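Local coordinates for protein alpha-L-arabinosidase (Xanthomonas axonopodis pv. citri, PDB 6D25) that probably releases L-arabinofuranosyl side groups from arabinoxylans as a trimeric GH51 hydrolase, coping with internally di-substituted xylose units, at residues Gly470-Ala475 against Ser513-Lys518. Sequence-based numbering, arbitrary orientation.
Sequences GQILTA and SIVMLK
Ile472 and Val515 face each other as a non-hydrogen-bonded antiparallel pair, and their side chains slant across one another, with Ile472 CG1 3.8 Å from Val515 CG1. With CG1 of the isoleucine anti to the backbone N (chi1 -178°), the longer branch runs along the partner strand and brings Ile472 CD1 within 3.9 Å of Ser513 CB. Thr474 extends this row, its CB resting 3.7 Å from the same Ser513 CB. The two hydroxyls here turn to partners beyond the pair: Thr474 OG1 bonds to the carbonyl of His512, and Ser513 OG to that of Pro510, whose side chain also touches Ile472.

The other face of the sheet carries Leu473 and Ile514, a looser apolar pair whose ends, Leu473 CD2 and Ile514 CD1, stand 4.3 Å apart. Both also touch Val397 of helix 393-400 and Ala349 of helix 346-361, so this face of the sheet is covered by helices. Met516 and Gln471 follow on this face, but neither side chain spends its end on the facing strand: Met516 touches Tyr401 and Tyr404, and Gln471 touches Leu400.

Two reciprocal pairs of backbone bonds fix the spacing. Gln471 and Met516 exchange N-H and C=O, and so do Leu473 and Ile514; the straightest is Leu473 N to Ile514 O, 2.8 Å long with 171° at the hydrogen. Gln471 O also receives a CA-H...O contact from Val515 CA at 3.1 Å. Further backbone bonds join Val515 to Leu445 and Ile472 to Val493, extending the sheet beyond both strands. The result is a classic antiparallel beta ladder in the C-terminal beta-sandwich domain that accompanies the (beta/alpha)8 barrel of GH51 arabinofuranosidases, here with one face packed against helices.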
loop_
_atom_site.group_PDB
_atom_site.type_symbol
_atom_site.label_atom_id
_atom_site.label_comp_id
_atom_site.label_asym_id
_atom_site.label_seq_id
_atom_site.Cartn_x
_atom_site.Cartn_y
_atom_site.Cartn_z
ATOM N N GLY A 470 -54.899 11.450 -2.194
ATOM C CA GLY A 470 -53.606 11.164 -2.780
ATOM C C GLY A 470 -53.125 12.251 -3.694
ATOM O O GLY A 470 -53.820 13.234 -3.944
ATOM N N GLN A 471 -51.917 12.013 -4.201
ATOM C CA GLN A 471 -51.292 12.868 -5.169
ATOM C C GLN A 471 -50.849 12.052 -6.386
ATOM O O GLN A 471 -50.569 10.868 -6.277
ATOM C CB GLN A 471 -50.063 13.520 -4.519
ATOM C CG GLN A 471 -50.394 14.472 -3.385
ATOM C CD GLN A 471 -50.710 15.872 -3.861
ATOM O OE1 GLN A 471 -49.885 16.589 -4.463
ATOM N NE2 GLN A 471 -51.922 16.300 -3.565
ATOM N N ILE A 472 -50.804 12.717 -7.530
ATOM C CA ILE A 472 -50.408 12.097 -8.796
ATOM C C ILE A 472 -49.305 12.941 -9.420
ATOM O O ILE A 472 -49.403 14.156 -9.466
ATOM C CB ILE A 472 -51.580 11.899 -9.780
ATOM C CG1 ILE A 472 -51.092 11.210 -11.060
ATOM C CG2 ILE A 472 -52.338 13.202 -10.068
ATOM C CD1 ILE A 472 -52.215 10.637 -11.916
ATOM N N LEU A 473 -48.281 12.242 -9.879
ATOM C CA LEU A 473 -47.238 12.814 -10.694
ATOM C C LEU A 473 -47.314 12.200 -12.098
ATOM O O LEU A 473 -47.137 10.984 -12.252
ATOM C CB LEU A 473 -45.890 12.540 -10.042
ATOM C CG LEU A 473 -44.690 13.256 -10.666
ATOM C CD1 LEU A 473 -44.842 14.786 -10.502
ATOM C CD2 LEU A 473 -43.416 12.811 -9.962
ATOM N N THR A 474 -47.619 13.056 -13.068
ATOM C CA THR A 474 -47.746 12.668 -14.454
ATOM C C THR A 474 -47.510 13.929 -15.301
ATOM O O THR A 474 -47.167 15.005 -14.776
ATOM C CB THR A 474 -49.089 11.960 -14.738
ATOM O OG1 THR A 474 -49.063 11.356 -16.038
ATOM C CG2 THR A 474 -50.281 12.877 -14.649
ATOM N N ALA A 475 -47.683 13.771 -16.588
ATOM C CA ALA A 475 -47.573 14.860 -17.544
ATOM C C ALA A 475 -48.296 14.413 -18.814
ATOM O O ALA A 475 -48.546 13.219 -18.978
ATOM C CB ALA A 475 -46.121 15.216 -17.816
ATOM N N SER A 513 -47.800 7.257 -14.977
ATOM C CA SER A 513 -48.112 8.063 -13.822
ATOM C C SER A 513 -47.672 7.325 -12.546
ATOM O O SER A 513 -47.548 6.095 -12.517
ATOM C CB SER A 513 -49.599 8.431 -13.766
ATOM O OG SER A 513 -50.390 7.331 -13.353
ATOM N N ILE A 514 -47.440 8.135 -11.512
ATOM C CA ILE A 514 -47.168 7.702 -10.185
ATOM C C ILE A 514 -48.217 8.298 -9.251
ATOM O O ILE A 514 -48.412 9.501 -9.276
ATOM C CB ILE A 514 -45.768 8.159 -9.738
ATOM C CG1 ILE A 514 -44.675 7.671 -10.689
ATOM C CG2 ILE A 514 -45.461 7.732 -8.300
ATOM C CD1 ILE A 514 -43.416 8.512 -10.599
ATOM N N VAL A 515 -48.837 7.489 -8.411
ATOM C CA VAL A 515 -49.715 8.042 -7.366
ATOM C C VAL A 515 -49.202 7.573 -5.996
ATOM O O VAL A 515 -48.627 6.487 -5.857
ATOM C CB VAL A 515 -51.186 7.663 -7.563
ATOM C CG1 VAL A 515 -51.707 8.129 -8.919
ATOM C CG2 VAL A 515 -51.421 6.161 -7.406
ATOM N N MET A 516 -49.387 8.439 -5.011
ATOM C CA MET A 516 -49.151 8.135 -3.619
ATOM C C MET A 516 -50.470 8.374 -2.877
ATOM O O MET A 516 -50.982 9.484 -2.887
ATOM C CB MET A 516 -48.020 8.971 -3.025
ATOM C CG MET A 516 -47.712 8.646 -1.584
ATOM S SD MET A 516 -47.097 6.964 -1.323
ATOM C CE MET A 516 -45.454 7.136 -2.003
ATOM N N LEU A 517 -51.033 7.310 -2.329
ATOM C CA LEU A 517 -52.343 7.301 -1.674
ATOM C C LEU A 517 -52.177 7.207 -0.161
ATOM O O LEU A 517 -51.312 6.479 0.309
ATOM C CB LEU A 517 -53.147 6.094 -2.142
ATOM C CG LEU A 517 -53.285 5.959 -3.655
ATOM C CD1 LEU A 517 -54.123 4.741 -4.001
ATOM C CD2 LEU A 517 -53.907 7.213 -4.248
ATOM N N LYS A 518 -52.968 7.989 0.547
ATOM C CA LYS A 518 -52.987 7.989 1.992
ATOM C C LYS A 518 -54.360 7.510 2.457
ATOM O O LYS A 518 -55.400 8.115 2.071
ATOM C CB LYS A 518 -52.717 9.407 2.494
ATOM C CG LYS A 518 -52.861 9.612 3.996
ATOM C CD LYS A 518 -52.592 11.034 4.373
ATOM C CE LYS A 518 -52.668 11.252 5.861
ATOM N NZ LYS A 518 -52.540 12.669 6.263
#